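Local coordinates for protein quinoline 2-oxidoreductase large subunit (Pseudomonas putida, PDB 1T3Q) that carries the molybdenum centre and its pterin cytosine dinucleotide as the large subunit of a molybdenum hydroxylase, which probably oxidises quinoline at carbon 2, at residues A377-I380 and A381-T384; Q419-E423 and G424-Q428; L503-S506 and G507-H510; K739-G742 and E743-M746. One frame throughout, in Å; residues are numbered along the deposited sequence.

Interaction 1 of 4, residues A377-I380 and A381-T384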
loop_
_atom_site.group_PDB
_atom_site.type_symbol
_atom_site.label_atom_id
_atom_site.label_comp_id
_atom_site.label_asym_id
_atom_site.label_seq_id
_atom_site.Cartn_x
_atom_site.Cartn_y
_atom_site.Cartn_z
ATOM N N ALA B 377 27.191 4.554 32.035
ATOM C CA ALA B 377 28.461 5.090 32.529
ATOM C C ALA B 377 28.601 5.037 34.047
ATOM O O ALA B 377 29.610 4.550 34.565
ATOM C CB ALA B 377 28.654 6.525 32.043
ATOM N N GLY B 378 27.595 5.543 34.750
ATOM C CA GLY B 378 27.633 5.549 36.207
ATOM C C GLY B 378 27.617 4.150 36.795
ATOM O O GLY B 378 28.217 3.902 37.838
ATOM N N GLN B 379 26.916 3.236 36.134
ATOM C CA GLN B 379 26.848 1.851 36.591
ATOM C C GLN B 379 28.265 1.279 36.548
ATOM O O GLN B 379 28.716 0.638 37.496
ATOM C CB GLN B 379 25.914 1.044 35.681
ATOM C CG GLN B 379 25.683 -0.416 36.105
ATOM C CD GLN B 379 24.816 -0.553 37.346
ATOM O OE1 GLN B 379 24.035 0.342 37.678
ATOM N NE2 GLN B 379 24.930 -1.690 38.024
ATOM N N ILE B 380 28.970 1.514 35.441
ATOM C CA ILE B 380 30.345 1.042 35.300
ATOM C C ILE B 380 31.223 1.595 36.423
ATOM O O ILE B 380 31.923 0.853 37.109
ATOM C CB ILE B 380 30.970 1.488 33.943
ATOM C CG1 ILE B 380 30.346 0.700 32.791
ATOM C CG2 ILE B 380 32.489 1.277 33.965
ATOM C CD1 ILE B 380 30.756 1.205 31.418
ATOM N N ALA B 381 31.178 2.910 36.599
ATOM C CA ALA B 381 31.981 3.579 37.614
ATOM C C ALA B 381 31.697 3.119 39.043
ATOM O O ALA B 381 32.621 2.769 39.780
ATOM C CB ALA B 381 31.785 5.093 37.504
ATOM N N ARG B 382 30.427 3.109 39.432
ATOM C CA ARG B 382 30.063 2.711 40.793
ATOM C C ARG B 382 30.364 1.244 41.090
ATOM O O ARG B 382 30.980 0.930 42.101
ATOM C CB ARG B 382 28.578 2.981 41.057
ATOM C CG ARG B 382 28.187 2.857 42.530
ATOM C CD ARG B 382 26.682 2.760 42.699
ATOM N NE ARG B 382 26.147 1.664 41.902
ATOM C CZ ARG B 382 25.415 1.822 40.806
ATOM N NH1 ARG B 382 24.988 0.761 40.139
ATOM N NH2 ARG B 382 25.090 3.041 40.392
ATOM N N GLU B 383 29.927 0.344 40.214
ATOM C CA GLU B 383 30.166 -1.074 40.446
ATOM C C GLU B 383 31.656 -1.392 40.483
ATOM O O GLU B 383 32.092 -2.249 41.249
ATOM C CB GLU B 383 29.462 -1.920 39.383
ATOM C CG GLU B 383 27.932 -1.795 39.404
ATOM C CD GLU B 383 27.318 -2.216 40.738
ATOM O OE1 GLU B 383 26.733 -1.356 41.436
ATOM O OE2 GLU B 383 27.420 -3.411 41.091
ATOM N N THR B 384 32.440 -0.698 39.665
ATOM C CA THR B 384 33.879 -0.919 39.646
ATOM C C THR B 384 34.505 -0.443 40.959
ATOM O O THR B 384 35.399 -1.089 41.500
ATOM C CB THR B 384 34.542 -0.189 38.452
ATOM O OG1 THR B 384 34.121 -0.807 37.228
ATOM C CG2 THR B 384 36.062 -0.264 38.545
HETATM O O HOH W 1 23.624 3.378 37.606
#
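In a buried part of helix 375-393 of the molybdopterin cofactor-binding domain, Gln-379 and Arg-382 join their polar ends across one turn. Arg-382 NH1 donates to Gln-379 OE1 over 2.7 Å. The oxygen lies at the guanidinium edge, close to its plane, whereas NH1 stands above the amide's carbonyl plane, the two flat groups being turned 73° apart. The guanidinium also takes Glu-383 side-on, NE at 3.1 Å and NH1 at 3.0 Å both meeting Glu-383 OE1 in a salt bridge. A bend at chi3 (55°) folds the Arg-382 chain back, so that Gly-378 O lies over one guanidinium face. A water links Gln-379 OE1 to Arg-382 NH2. Thr-384 OG1 donates to Ile-380 O at 2.8 Å, a common way for a helical threonine to satisfy its hydroxyl; Thr-384 N reaches that oxygen from the opposite face of its plane. Glu-383 OE2 pairs with Arg-401, Arg-382 NH2 bonds Ile-344 O, and Gln-379 NE2 bonds Val-462 O and Ser-461 OG. Were Arg-382 cut back to an alanine, Glu-383 would probably depend more on Arg-401, and Gln-379 OE1 would lose its guanidinium donor. Charged and amide groups can thus lie buried here because each has polar partners.

Interaction 2 of 4, residues Q419-E423 and G424-Q428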
loop_
_atom_site.group_PDB
_atom_site.type_symbol
_atom_site.label_atom_id
_atom_site.label_comp_id
_atom_site.label_asym_id
_atom_site.label_seq_id
_atom_site.Cartn_x
_atom_site.Cartn_y
_atom_site.Cartn_z
ATOM N N GLN B 419 14.449 8.410 44.941
ATOM C CA GLN B 419 13.873 7.259 44.255
ATOM C C GLN B 419 13.324 6.324 45.321
ATOM O O GLN B 419 14.042 5.925 46.238
ATOM C CB GLN B 419 14.909 6.514 43.403
ATOM C CG GLN B 419 14.270 5.410 42.548
ATOM C CD GLN B 419 15.275 4.587 41.751
ATOM O OE1 GLN B 419 16.082 3.848 42.317
ATOM N NE2 GLN B 419 15.225 4.710 40.428
ATOM N N THR B 420 12.049 5.983 45.206
ATOM C CA THR B 420 11.425 5.095 46.174
ATOM C C THR B 420 11.379 3.661 45.657
ATOM O O THR B 420 10.825 3.393 44.592
ATOM C CB THR B 420 9.986 5.553 46.507
ATOM O OG1 THR B 420 10.019 6.892 47.021
ATOM C CG2 THR B 420 9.359 4.634 47.555
ATOM N N HIS B 421 11.977 2.748 46.415
ATOM C CA HIS B 421 11.986 1.335 46.053
ATOM C C HIS B 421 10.766 0.703 46.723
ATOM O O HIS B 421 10.589 0.828 47.938
ATOM C CB HIS B 421 13.267 0.661 46.557
ATOM C CG HIS B 421 14.530 1.332 46.109
ATOM N ND1 HIS B 421 14.997 2.498 46.676
ATOM C CD2 HIS B 421 15.431 0.990 45.159
ATOM C CE1 HIS B 421 16.135 2.842 46.097
ATOM N NE2 HIS B 421 16.420 1.943 45.172
ATOM N N ARG B 422 9.928 0.024 45.941
ATOM C CA ARG B 422 8.713 -0.584 46.480
ATOM C C ARG B 422 8.649 -2.110 46.437
ATOM O O ARG B 422 8.136 -2.735 47.365
ATOM C CB ARG B 422 7.491 0.019 45.778
ATOM C CG ARG B 422 7.375 1.527 46.002
ATOM C CD ARG B 422 6.112 2.119 45.402
ATOM N NE ARG B 422 6.078 3.567 45.601
ATOM C CZ ARG B 422 5.849 4.159 46.769
ATOM N NH1 ARG B 422 5.847 5.481 46.851
ATOM N NH2 ARG B 422 5.600 3.434 47.854
ATOM N N GLU B 423 9.147 -2.715 45.364
ATOM C CA GLU B 423 9.146 -4.172 45.269
ATOM C C GLU B 423 10.214 -4.627 44.282
ATOM O O GLU B 423 10.190 -4.256 43.105
ATOM C CB GLU B 423 7.762 -4.704 44.849
ATOM C CG GLU B 423 7.439 -4.650 43.347
ATOM C CD GLU B 423 7.048 -3.265 42.853
ATOM O OE1 GLU B 423 7.376 -2.943 41.691
ATOM O OE2 GLU B 423 6.400 -2.506 43.609
ATOM N N GLY B 424 11.161 -5.414 44.780
ATOM C CA GLY B 424 12.242 -5.913 43.943
ATOM C C GLY B 424 13.033 -6.991 44.657
ATOM O O GLY B 424 12.858 -7.200 45.860
ATOM N N THR B 425 13.913 -7.666 43.925
ATOM C CA THR B 425 14.718 -8.746 44.490
ATOM C C THR B 425 16.211 -8.439 44.557
ATOM O O THR B 425 17.037 -9.273 44.187
ATOM C CB THR B 425 14.522 -10.035 43.674
ATOM O OG1 THR B 425 14.640 -9.734 42.276
ATOM C CG2 THR B 425 13.151 -10.634 43.948
ATOM N N TYR B 426 16.564 -7.258 45.050
ATOM C CA TYR B 426 17.966 -6.876 45.131
ATOM C C TYR B 426 18.831 -7.886 45.873
ATOM O O TYR B 426 19.803 -8.398 45.321
ATOM C CB TYR B 426 18.117 -5.510 45.808
ATOM C CG TYR B 426 17.291 -4.390 45.212
ATOM C CD1 TYR B 426 16.787 -4.466 43.911
ATOM C CD2 TYR B 426 17.046 -3.230 45.945
ATOM C CE1 TYR B 426 16.062 -3.411 43.359
ATOM C CE2 TYR B 426 16.328 -2.174 45.405
ATOM C CZ TYR B 426 15.837 -2.267 44.114
ATOM O OH TYR B 426 15.136 -1.210 43.581
ATOM N N LEU B 427 18.487 -8.163 47.130
ATOM C CA LEU B 427 19.258 -9.103 47.933
ATOM C C LEU B 427 19.300 -10.491 47.313
ATOM O O LEU B 427 20.369 -11.086 47.184
ATOM C CB LEU B 427 18.688 -9.207 49.356
ATOM C CG LEU B 427 19.465 -10.177 50.261
ATOM C CD1 LEU B 427 20.914 -9.721 50.370
ATOM C CD2 LEU B 427 18.827 -10.244 51.640
ATOM N N GLN B 428 18.137 -11.009 46.935
ATOM C CA GLN B 428 18.069 -12.341 46.347
ATOM C C GLN B 428 18.880 -12.437 45.058
ATOM O O GLN B 428 19.408 -13.503 44.732
ATOM C CB GLN B 428 16.613 -12.741 46.097
ATOM C CG GLN B 428 16.455 -14.098 45.429
ATOM C CD GLN B 428 15.043 -14.654 45.527
ATOM O OE1 GLN B 428 14.064 -13.903 45.583
ATOM N NE2 GLN B 428 14.931 -15.978 45.530
HETATM O O HOH W 2 12.569 -2.165 43.280
#
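His-421 and Tyr-426 bring their rings rim to rim, the planes turned 89° against each other and the centroids 5.5 Å apart, so that neither ring lies over the face of its neighbour. The phenol comes in by its hydroxyl end at the imidazole edge, near the ring plane, though the exact spacing of Tyr-426 OH there is doubtful. Both side chains hold CG anti to their own carbonyl carbon (chi1 -54° for His-421 and -53° for Tyr-426), which turns the two rings inward across the bend of the chain. His-421 ND1 is hydrogen-bonded to Phe-413 O, which fixes the imidazole on the short antiparallel pair of strands 413-414 and 420-421. From that pair the chain swings through Gly-424 into helix 426-437, where Thr-425 takes the N-cap position without a capping bond from its side chain. Gly-424 is nearly fully extended, and a side chain there would press on Glu-423 O. A water 2.8 Å from Tyr-426 OH also donates a weak bond to Glu-423 O, bridging ring and backbone. On the outer side, Arg-422 lays one guanidinium face against Thr-420 CG2, 3.6 Å from the plane, while its NE forms a salt bridge with Asp-634.

Interaction 3 of 4, residues L503-S506 and G507-H510. With MCN (pterin cytosine dinucleotide), chain N.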
loop_
_atom_site.group_PDB
_atom_site.type_symbol
_atom_site.label_atom_id
_atom_site.label_comp_id
_atom_site.label_asym_id
_atom_site.label_seq_id
_atom_site.Cartn_x
_atom_site.Cartn_y
_atom_site.Cartn_z
ATOM N N LEU B 503 2.798 1.372 19.420
ATOM C CA LEU B 503 4.137 0.839 19.655
ATOM C C LEU B 503 4.713 0.370 18.316
ATOM O O LEU B 503 4.013 -0.254 17.519
ATOM C CB LEU B 503 4.056 -0.351 20.621
ATOM C CG LEU B 503 4.350 -0.184 22.118
ATOM C CD1 LEU B 503 4.125 1.235 22.572
ATOM C CD2 LEU B 503 3.483 -1.157 22.905
ATOM N N ALA B 504 5.981 0.678 18.068
ATOM C CA ALA B 504 6.634 0.266 16.832
ATOM C C ALA B 504 7.744 -0.710 17.199
ATOM O O ALA B 504 8.521 -0.463 18.116
ATOM C CB ALA B 504 7.207 1.476 16.107
ATOM N N SER B 505 7.811 -1.822 16.481
ATOM C CA SER B 505 8.812 -2.850 16.757
ATOM C C SER B 505 10.054 -2.751 15.881
ATOM O O SER B 505 9.977 -2.355 14.722
ATOM C CB SER B 505 8.182 -4.239 16.573
ATOM O OG SER B 505 9.117 -5.272 16.835
ATOM N N SER B 506 11.201 -3.100 16.453
ATOM C CA SER B 506 12.455 -3.112 15.716
ATOM C C SER B 506 13.166 -4.424 16.043
ATOM O O SER B 506 14.394 -4.490 16.107
ATOM C CB SER B 506 13.335 -1.897 16.069
ATOM O OG SER B 506 13.509 -1.739 17.464
ATOM N N GLY B 507 12.358 -5.464 16.258
ATOM C CA GLY B 507 12.884 -6.784 16.555
ATOM C C GLY B 507 12.607 -7.339 17.943
ATOM O O GLY B 507 12.912 -8.507 18.198
ATOM N N GLN B 508 12.022 -6.543 18.840
ATOM C CA GLN B 508 11.782 -7.043 20.193
ATOM C C GLN B 508 10.544 -7.911 20.424
ATOM O O GLN B 508 10.177 -8.170 21.565
ATOM C CB GLN B 508 11.837 -5.902 21.233
ATOM C CG GLN B 508 10.794 -4.809 21.105
ATOM C CD GLN B 508 11.168 -3.766 20.075
ATOM O OE1 GLN B 508 11.268 -4.063 18.888
ATOM N NE2 GLN B 508 11.379 -2.533 20.527
ATOM N N GLY B 509 9.902 -8.353 19.344
ATOM C CA GLY B 509 8.764 -9.258 19.461
ATOM C C GLY B 509 7.353 -8.815 19.819
ATOM O O GLY B 509 6.532 -9.662 20.181
ATOM N N HIS B 510 7.054 -7.523 19.713
ATOM C CA HIS B 510 5.716 -7.003 20.037
ATOM C C HIS B 510 4.573 -7.719 19.328
ATOM O O HIS B 510 3.515 -7.952 19.903
ATOM C CB HIS B 510 5.622 -5.521 19.666
ATOM C CG HIS B 510 6.571 -4.646 20.415
ATOM N ND1 HIS B 510 6.815 -3.338 20.055
ATOM C CD2 HIS B 510 7.318 -4.878 21.516
ATOM C CE1 HIS B 510 7.670 -2.802 20.905
ATOM N NE2 HIS B 510 7.991 -3.715 21.804
HETATM N N1 MCN N . 9.209 -8.735 27.422
HETATM C C2 MCN N . 8.465 -9.840 27.951
HETATM N N3 MCN N . 8.158 -9.698 29.295
HETATM C C4 MCN N . 8.503 -8.632 30.119
HETATM C C5 MCN N . 9.276 -7.535 29.525
HETATM C C6 MCN N . 9.619 -7.587 28.195
HETATM O O2 MCN N . 8.183 -10.793 27.258
HETATM N N4 MCN N . 8.149 -8.600 31.386
HETATM C "C1'" MCN N . 9.543 -8.839 25.887
HETATM C C2D MCN N . 8.510 -8.006 25.001
HETATM O "O2'" MCN N . 8.293 -8.685 23.713
HETATM C "C3'" MCN N . 9.162 -6.643 24.898
HETATM C C4D MCN N . 10.641 -6.931 24.800
HETATM O O4D MCN N . 10.824 -8.252 25.519
HETATM O "O3'" MCN N . 8.664 -5.943 23.705
HETATM C "C5'" MCN N . 11.584 -5.784 25.261
HETATM O "O5'" MCN N . 11.132 -5.417 26.541
HETATM P PA MCN N . 10.711 -3.956 26.966
HETATM O O1A MCN N . 9.227 -3.993 27.158
HETATM O O2A MCN N . 11.653 -3.616 28.108
HETATM O O3A MCN N . 11.111 -2.803 25.890
HETATM P PB MCN N . 10.458 -2.402 24.484
HETATM O O1B MCN N . 9.969 -0.997 24.617
HETATM O O2B MCN N . 9.475 -3.438 24.023
HETATM O O3B MCN N . 11.698 -2.468 23.468
HETATM C C10 MCN N . 12.600 -1.396 23.361
HETATM C "C9'" MCN N . 13.846 -1.843 24.053
HETATM C "C8'" MCN N . 14.848 -0.683 23.848
HETATM S "S8'" MCN N . 14.373 0.874 24.586
HETATM C "C7'" MCN N . 16.017 -0.755 23.208
HETATM S "S7'" MCN N . 17.152 0.603 22.966
HETATM C "C6'" MCN N . 16.403 -2.121 22.546
HETATM C C7 MCN N . 15.741 -3.269 23.262
HETATM O "O9'" MCN N . 14.339 -3.079 23.351
HETATM N "N5'" MCN N . 16.119 -1.943 21.062
HETATM C C4A MCN N . 16.077 -3.262 20.456
HETATM N "N8'" MCN N . 15.988 -4.556 22.527
HETATM C C4B MCN N . 16.064 -4.511 21.104
HETATM N "N1'" MCN N . 16.019 -5.778 20.471
HETATM C "C2'" MCN N . 15.990 -5.737 19.118
HETATM N "N2'" MCN N . 15.962 -6.920 18.467
HETATM N "N3'" MCN N . 15.969 -4.561 18.396
HETATM C "C4'" MCN N . 15.996 -3.235 18.970
HETATM O "O4'" MCN N . 15.974 -2.255 18.267
HETATM O O HOH W 3 4.735 -3.000 17.746
HETATM O O HOH W 4 11.259 -0.359 18.618
#
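In the loop that receives the pterin cytosine dinucleotide, between strand 497-501 and helix 510-522, Gln-508 folds back on Ser-506. Ser-506 N donates to Gln-508 OE1 at 2.6 Å, nearly straight (169°) and onto a lone pair in the carbonyl plane. With its oxygen held this way, the amide turns its other end to the cofactor, and Gln-508 NE2 meets the phosphate ester oxygen O3B at 3.0 Å. A side chain bent at chi2 (-82°) lets the glutamine serve both. Ser-506 OG is hydrogen-bonded to the pterin O4' at 2.6 Å, and a water gathers Ser-506 OG, Ala-504 O and Gln-508 NE2. Beyond the pyrophosphate, Gln-508 O accepts from the ribose O2' at 2.9 Å. His-510, in the first turn of the helix, donates from NE2 to O2B at 2.7 Å and 171°, while a second water joins its ND1 to Leu-503 O; Ser-505 CB stands 3.8 Å from that same ND1. Gly-507 and Gly-509 adopt backbone angles at which a side chain would jam against the preceding carbonyl oxygen, so the tight reversal calls for glycine. The loop thus reads pterin, ribose and phosphate together, the N-H donors of Gln-508 and His-510 probably easing the pyrophosphate's negative charge.

Interaction 4 of 4, residues K739-G742 and E743-M746. With MCN (pterin cytosine dinucleotide), chain N; SMO (dioxosulfidomolybdenum(VI) ion), chain O.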
loop_
_atom_site.group_PDB
_atom_site.type_symbol
_atom_site.label_atom_id
_atom_site.label_comp_id
_atom_site.label_asym_id
_atom_site.label_seq_id
_atom_site.Cartn_x
_atom_site.Cartn_y
_atom_site.Cartn_z
ATOM N N LYS B 739 6.832 -5.992 33.998
ATOM C CA LYS B 739 7.809 -4.907 34.111
ATOM C C LYS B 739 8.679 -4.973 32.848
ATOM O O LYS B 739 8.692 -5.996 32.160
ATOM C CB LYS B 739 8.699 -5.077 35.338
ATOM C CG LYS B 739 7.984 -4.916 36.667
ATOM C CD LYS B 739 8.985 -4.921 37.806
ATOM C CE LYS B 739 8.295 -4.742 39.154
ATOM N NZ LYS B 739 9.283 -4.715 40.258
ATOM N N GLY B 740 9.411 -3.901 32.548
ATOM C CA GLY B 740 10.257 -3.899 31.360
ATOM C C GLY B 740 11.658 -4.443 31.606
ATOM O O GLY B 740 12.023 -4.727 32.746
ATOM N N MET B 741 12.451 -4.596 30.543
ATOM C CA MET B 741 13.819 -5.105 30.684
ATOM C C MET B 741 14.680 -4.961 29.428
ATOM O O MET B 741 15.864 -5.287 29.442
ATOM C CB MET B 741 13.805 -6.581 31.137
ATOM C CG MET B 741 13.050 -7.561 30.230
ATOM S SD MET B 741 13.823 -7.889 28.622
ATOM C CE MET B 741 15.429 -8.457 29.117
ATOM N N GLY B 742 14.091 -4.456 28.353
ATOM C CA GLY B 742 14.831 -4.296 27.108
ATOM C C GLY B 742 16.252 -3.767 27.224
ATOM O O GLY B 742 17.166 -4.284 26.583
ATOM N N GLU B 743 16.454 -2.744 28.045
ATOM C CA GLU B 743 17.775 -2.146 28.208
ATOM C C GLU B 743 18.637 -2.731 29.310
ATOM O O GLU B 743 19.827 -2.430 29.379
ATOM C CB GLU B 743 17.635 -0.653 28.490
ATOM C CG GLU B 743 16.969 0.147 27.400
ATOM C CD GLU B 743 16.625 1.536 27.883
ATOM O OE1 GLU B 743 15.614 1.672 28.606
ATOM O OE2 GLU B 743 17.375 2.483 27.566
ATOM N N SER B 744 18.041 -3.557 30.167
ATOM C CA SER B 744 18.742 -4.129 31.317
ATOM C C SER B 744 20.206 -4.525 31.148
ATOM O O SER B 744 21.062 -4.055 31.899
ATOM C CB SER B 744 17.956 -5.324 31.878
ATOM O OG SER B 744 17.908 -6.401 30.955
ATOM N N ALA B 745 20.504 -5.377 30.171
ATOM C CA ALA B 745 21.872 -5.832 29.972
ATOM C C ALA B 745 22.848 -4.729 29.568
ATOM O O ALA B 745 24.026 -4.804 29.901
ATOM C CB ALA B 745 21.901 -6.963 28.943
ATOM N N MET B 746 22.377 -3.720 28.844
ATOM C CA MET B 746 23.274 -2.640 28.429
ATOM C C MET B 746 23.461 -1.604 29.524
ATOM O O MET B 746 24.285 -0.694 29.409
ATOM C CB MET B 746 22.779 -1.972 27.141
ATOM C CG MET B 746 23.486 -2.495 25.883
ATOM S SD MET B 746 25.300 -2.311 25.955
ATOM C CE MET B 746 25.454 -0.535 25.670
HETATM N N1 MCN N . 9.209 -8.735 27.422
HETATM C C2 MCN N . 8.465 -9.840 27.951
HETATM N N3 MCN N . 8.158 -9.698 29.295
HETATM C C4 MCN N . 8.503 -8.632 30.119
HETATM C C5 MCN N . 9.276 -7.535 29.525
HETATM C C6 MCN N . 9.619 -7.587 28.195
HETATM O O2 MCN N . 8.183 -10.793 27.258
HETATM N N4 MCN N . 8.149 -8.600 31.386
HETATM C "C1'" MCN N . 9.543 -8.839 25.887
HETATM C C2D MCN N . 8.510 -8.006 25.001
HETATM O "O2'" MCN N . 8.293 -8.685 23.713
HETATM C "C3'" MCN N . 9.162 -6.643 24.898
HETATM C C4D MCN N . 10.641 -6.931 24.800
HETATM O O4D MCN N . 10.824 -8.252 25.519
HETATM O "O3'" MCN N . 8.664 -5.943 23.705
HETATM C "C5'" MCN N . 11.584 -5.784 25.261
HETATM O "O5'" MCN N . 11.132 -5.417 26.541
HETATM P PA MCN N . 10.711 -3.956 26.966
HETATM O O1A MCN N . 9.227 -3.993 27.158
HETATM O O2A MCN N . 11.653 -3.616 28.108
HETATM O O3A MCN N . 11.111 -2.803 25.890
HETATM P PB MCN N . 10.458 -2.402 24.484
HETATM O O1B MCN N . 9.969 -0.997 24.617
HETATM O O2B MCN N . 9.475 -3.438 24.023
HETATM O O3B MCN N . 11.698 -2.468 23.468
HETATM C C10 MCN N . 12.600 -1.396 23.361
HETATM C "C9'" MCN N . 13.846 -1.843 24.053
HETATM C "C8'" MCN N . 14.848 -0.683 23.848
HETATM S "S8'" MCN N . 14.373 0.874 24.586
HETATM C "C7'" MCN N . 16.017 -0.755 23.208
HETATM S "S7'" MCN N . 17.152 0.603 22.966
HETATM C "C6'" MCN N . 16.403 -2.121 22.546
HETATM C C7 MCN N . 15.741 -3.269 23.262
HETATM O "O9'" MCN N . 14.339 -3.079 23.351
HETATM N "N5'" MCN N . 16.119 -1.943 21.062
HETATM C C4A MCN N . 16.077 -3.262 20.456
HETATM N "N8'" MCN N . 15.988 -4.556 22.527
HETATM C C4B MCN N . 16.064 -4.511 21.104
HETATM N "N1'" MCN N . 16.019 -5.778 20.471
HETATM C "C2'" MCN N . 15.990 -5.737 19.118
HETATM N "N2'" MCN N . 15.962 -6.920 18.467
HETATM N "N3'" MCN N . 15.969 -4.561 18.396
HETATM C "C4'" MCN N . 15.996 -3.235 18.970
HETATM O "O4'" MCN N . 15.974 -2.255 18.267
HETATM S S SMO O . 17.798 3.636 23.855
HETATM MO MO SMO O . 15.960 2.549 23.843
HETATM O OM2 SMO O . 15.717 3.636 25.179
HETATM O OM1 SMO O . 15.221 3.177 22.456
HETATM O O HOH W 5 18.855 -6.310 27.788
#
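A chi1 of 66° sets Ser-744 OG between its backbone N and carbonyl carbon and so swings the hydroxyl back onto Met-741 O, 2.8 Å away. OG approaches in the carbonyl plane; Ser-744 N also donates to Met-741 O, at 2.9 Å, but from 55° out of that plane. This second bond closes a type I turn from Met-741 to Ser-744, leading into helix 744-761. Met-741 CG lies against the cytosine ring, and bends at chi2 and chi3 bring CE to 3.7 Å from Ser-744 OG. Within the turn, Met-741 N and Gly-742 N both donate to the phosphate oxygen O2A, at 2.7 and 2.6 Å, and just before it Lys-739 O takes the cytosine N4. Glycine suits position 742 because a CB would clash with cofactor C9'. Glu-743, extended beyond CG (chi2 168°), points to the molybdenum site without binding the metal, which the cofactor sulfurs S7' and S8' hold. Glu-743 OE2 lies 3.1 Å from the oxo atom OM2 and takes a hydrogen bond from Gly-372 N. With an alanine in place of Glu-743, Gly-372 N is likely to lose its acceptor and a gap to open beside the molybdenum. Backbone N-H groups thus hold the phosphate while one carboxylate, held by the N-H of Gly-372, faces the metal centre.

How the interactions relate
Along the chain the four contacts follow one another without overlap, yet in space they gather about interaction 4. Its centre lies about 14 Å from that of interaction 3, 16 Å from interaction 2 and 17 Å from interaction 1. Interactions 3 and 4 share the pterin cytosine dinucleotide, each ending at the start of a helix, 510-522 and 744-761. Interaction 2 touches interaction 4 through the salt bridge of Glu-423 OE1 with Lys-739 NZ, at 3.0 Å. Interaction 1 does not touch interaction 4, but its helix 375-393 packs against helix 744-761. Interactions 1 and 3 are farthest apart, about 29 Å between centres. Sequence-distant segments therefore build one cofactor site and its surroundings.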